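Local coordinates for protein cysteine protease-like virA (Shigella flexneri, PDB 3EB8) that is a secreted virulence effector that promotes bacterial entry into epithelial cells and spreading within and between them, although its proposed tubulin-protease activity is disputed, at residues Phe58-Gly62 / Asp63-Ser67. Sequence-based numbering, arbitrary orientation.
Sequences FYLDG and DKIQS
Tyr59 and Gln66 exchange both of their backbone hydrogen bonds: Tyr59 N gives a nearly straight bond to Gln66 O (2.8 Å), and Gln66 N returns one to Tyr59 O at 3.1 Å. This makes them the hydrogen-bonded pair of an antiparallel ladder, with Phe58 and Ser67 the adjoining non-hydrogen-bonded pair. At the reversal, Asp61 O accepts a hydrogen bond from Asp63 N at 2.7 Å, the donor standing well out of the carbonyl plane, off the lone-pair directions. With Gly62 at phi 72° and psi -62°, that bond closes a classic gamma turn. A weak second bond reaches the same Asp61 O from Lys64 N at 3.3 Å. The hairpin joins strand 54-61 to strand 66-69, an edge strand of a five-stranded antiparallel sheet; along its other edge strand 54-61 pairs with strand 44-51, where Phe58 and Leu60 make backbone hydrogen bonds with Arg47 and Ser45. Ser67 CB sits over the Phe58 ring in a CH-pi contact, 3.9 Å from the ring centroid and displaced from the centre. CG of Phe58, anti to the carbonyl carbon (chi1 -69°), directs the ring along the sheet face toward Ser67, while Ile65 CG2 approaches its edge more loosely. Leu60 and Ile65 run alongside each other in the same direction, with Leu60 CG 4.1 Å from Ile65 CG1. Nearer the turn, the aliphatic part of Lys64 passes Asp61, its CD 4.0 Å from Asp61 CB.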
loop_
_atom_site.group_PDB
_atom_site.type_symbol
_atom_site.label_atom_id
_atom_site.label_comp_id
_atom_site.label_asym_id
_atom_site.label_seq_id
_atom_site.Cartn_x
_atom_site.Cartn_y
_atom_site.Cartn_z
ATOM N N PHE A 58 1.178 1.657 -27.169
ATOM C CA PHE A 58 0.986 0.773 -28.303
ATOM C C PHE A 58 -0.407 0.162 -28.275
ATOM O O PHE A 58 -0.855 -0.382 -27.258
ATOM C CB PHE A 58 2.040 -0.324 -28.304
ATOM C CG PHE A 58 3.420 0.171 -28.595
ATOM C CD1 PHE A 58 4.186 0.762 -27.603
ATOM C CD2 PHE A 58 3.958 0.042 -29.865
ATOM C CE1 PHE A 58 5.457 1.217 -27.868
ATOM C CE2 PHE A 58 5.233 0.492 -30.141
ATOM C CZ PHE A 58 5.986 1.080 -29.140
ATOM N N TYR A 59 -1.093 0.270 -29.405
ATOM C CA TYR A 59 -2.439 -0.242 -29.535
ATOM C C TYR A 59 -2.424 -1.456 -30.453
ATOM O O TYR A 59 -2.151 -1.350 -31.641
ATOM C CB TYR A 59 -3.365 0.844 -30.074
ATOM C CG TYR A 59 -3.426 2.085 -29.211
ATOM C CD1 TYR A 59 -2.574 3.168 -29.443
ATOM C CD2 TYR A 59 -4.337 2.179 -28.169
ATOM C CE1 TYR A 59 -2.636 4.309 -28.659
ATOM C CE2 TYR A 59 -4.405 3.310 -27.378
ATOM C CZ TYR A 59 -3.560 4.372 -27.625
ATOM O OH TYR A 59 -3.653 5.488 -26.820
ATOM N N LEU A 60 -2.710 -2.618 -29.892
ATOM C CA LEU A 60 -2.718 -3.858 -30.666
ATOM C C LEU A 60 -4.142 -4.362 -30.942
ATOM O O LEU A 60 -4.789 -4.931 -30.056
ATOM C CB LEU A 60 -1.924 -4.944 -29.931
ATOM C CG LEU A 60 -0.391 -4.823 -29.904
ATOM C CD1 LEU A 60 0.066 -3.414 -29.581
ATOM C CD2 LEU A 60 0.213 -5.810 -28.920
ATOM N N ASP A 61 -4.632 -4.135 -32.158
ATOM C CA ASP A 61 -5.887 -4.737 -32.576
ATOM C C ASP A 61 -5.542 -5.873 -33.505
ATOM O O ASP A 61 -5.498 -5.686 -34.721
ATOM C CB ASP A 61 -6.798 -3.734 -33.293
ATOM C CG ASP A 61 -8.232 -4.253 -33.464
ATOM O OD1 ASP A 61 -9.137 -3.437 -33.771
ATOM O OD2 ASP A 61 -8.453 -5.477 -33.289
ATOM N N GLY A 62 -5.272 -7.040 -32.925
ATOM C CA GLY A 62 -5.000 -8.240 -33.694
ATOM C C GLY A 62 -3.653 -8.269 -34.393
ATOM O O GLY A 62 -2.831 -9.139 -34.115
ATOM N N ASP A 63 -3.431 -7.327 -35.306
ATOM C CA ASP A 63 -2.226 -7.313 -36.130
ATOM C C ASP A 63 -1.832 -5.905 -36.582
ATOM O O ASP A 63 -0.809 -5.719 -37.237
ATOM C CB ASP A 63 -2.419 -8.206 -37.355
ATOM C CG ASP A 63 -3.659 -7.840 -38.156
ATOM O OD1 ASP A 63 -4.150 -6.698 -38.024
ATOM O OD2 ASP A 63 -4.144 -8.699 -38.921
ATOM N N LYS A 64 -2.645 -4.917 -36.230
ATOM C CA LYS A 64 -2.425 -3.550 -36.688
ATOM C C LYS A 64 -1.164 -2.940 -36.087
ATOM O O LYS A 64 -0.216 -2.623 -36.805
ATOM C CB LYS A 64 -3.643 -2.674 -36.371
ATOM C CG LYS A 64 -4.921 -3.107 -37.084
ATOM C CD LYS A 64 -6.057 -2.122 -36.847
ATOM C CE LYS A 64 -5.660 -0.708 -37.256
ATOM N NZ LYS A 64 -5.305 -0.603 -38.701
ATOM N N ILE A 65 -1.163 -2.779 -34.768
ATOM C CA ILE A 65 -0.049 -2.158 -34.041
ATOM C C ILE A 65 0.229 -0.704 -34.413
ATOM O O ILE A 65 1.033 -0.420 -35.292
ATOM C CB ILE A 65 1.259 -2.960 -34.172
ATOM C CG1 ILE A 65 1.038 -4.403 -33.726
ATOM C CG2 ILE A 65 2.349 -2.328 -33.327
ATOM C CD1 ILE A 65 2.312 -5.198 -33.576
ATOM N N GLN A 66 -0.434 0.214 -33.728
ATOM C CA GLN A 66 -0.143 1.629 -33.877
ATOM C C GLN A 66 0.492 2.104 -32.579
ATOM O O GLN A 66 0.354 1.452 -31.547
ATOM C CB GLN A 66 -1.429 2.411 -34.137
ATOM C CG GLN A 66 -2.410 1.690 -35.033
ATOM C CD GLN A 66 -3.810 1.695 -34.459
ATOM O OE1 GLN A 66 -4.328 2.738 -34.052
ATOM N NE2 GLN A 66 -4.431 0.522 -34.416
ATOM N N SER A 67 1.185 3.235 -32.621
ATOM C CA SER A 67 1.799 3.755 -31.406
ATOM C C SER A 67 1.720 5.267 -31.314
ATOM O O SER A 67 1.473 5.957 -32.295
ATOM C CB SER A 67 3.254 3.296 -31.289
ATOM O OG SER A 67 4.079 3.990 -32.205
#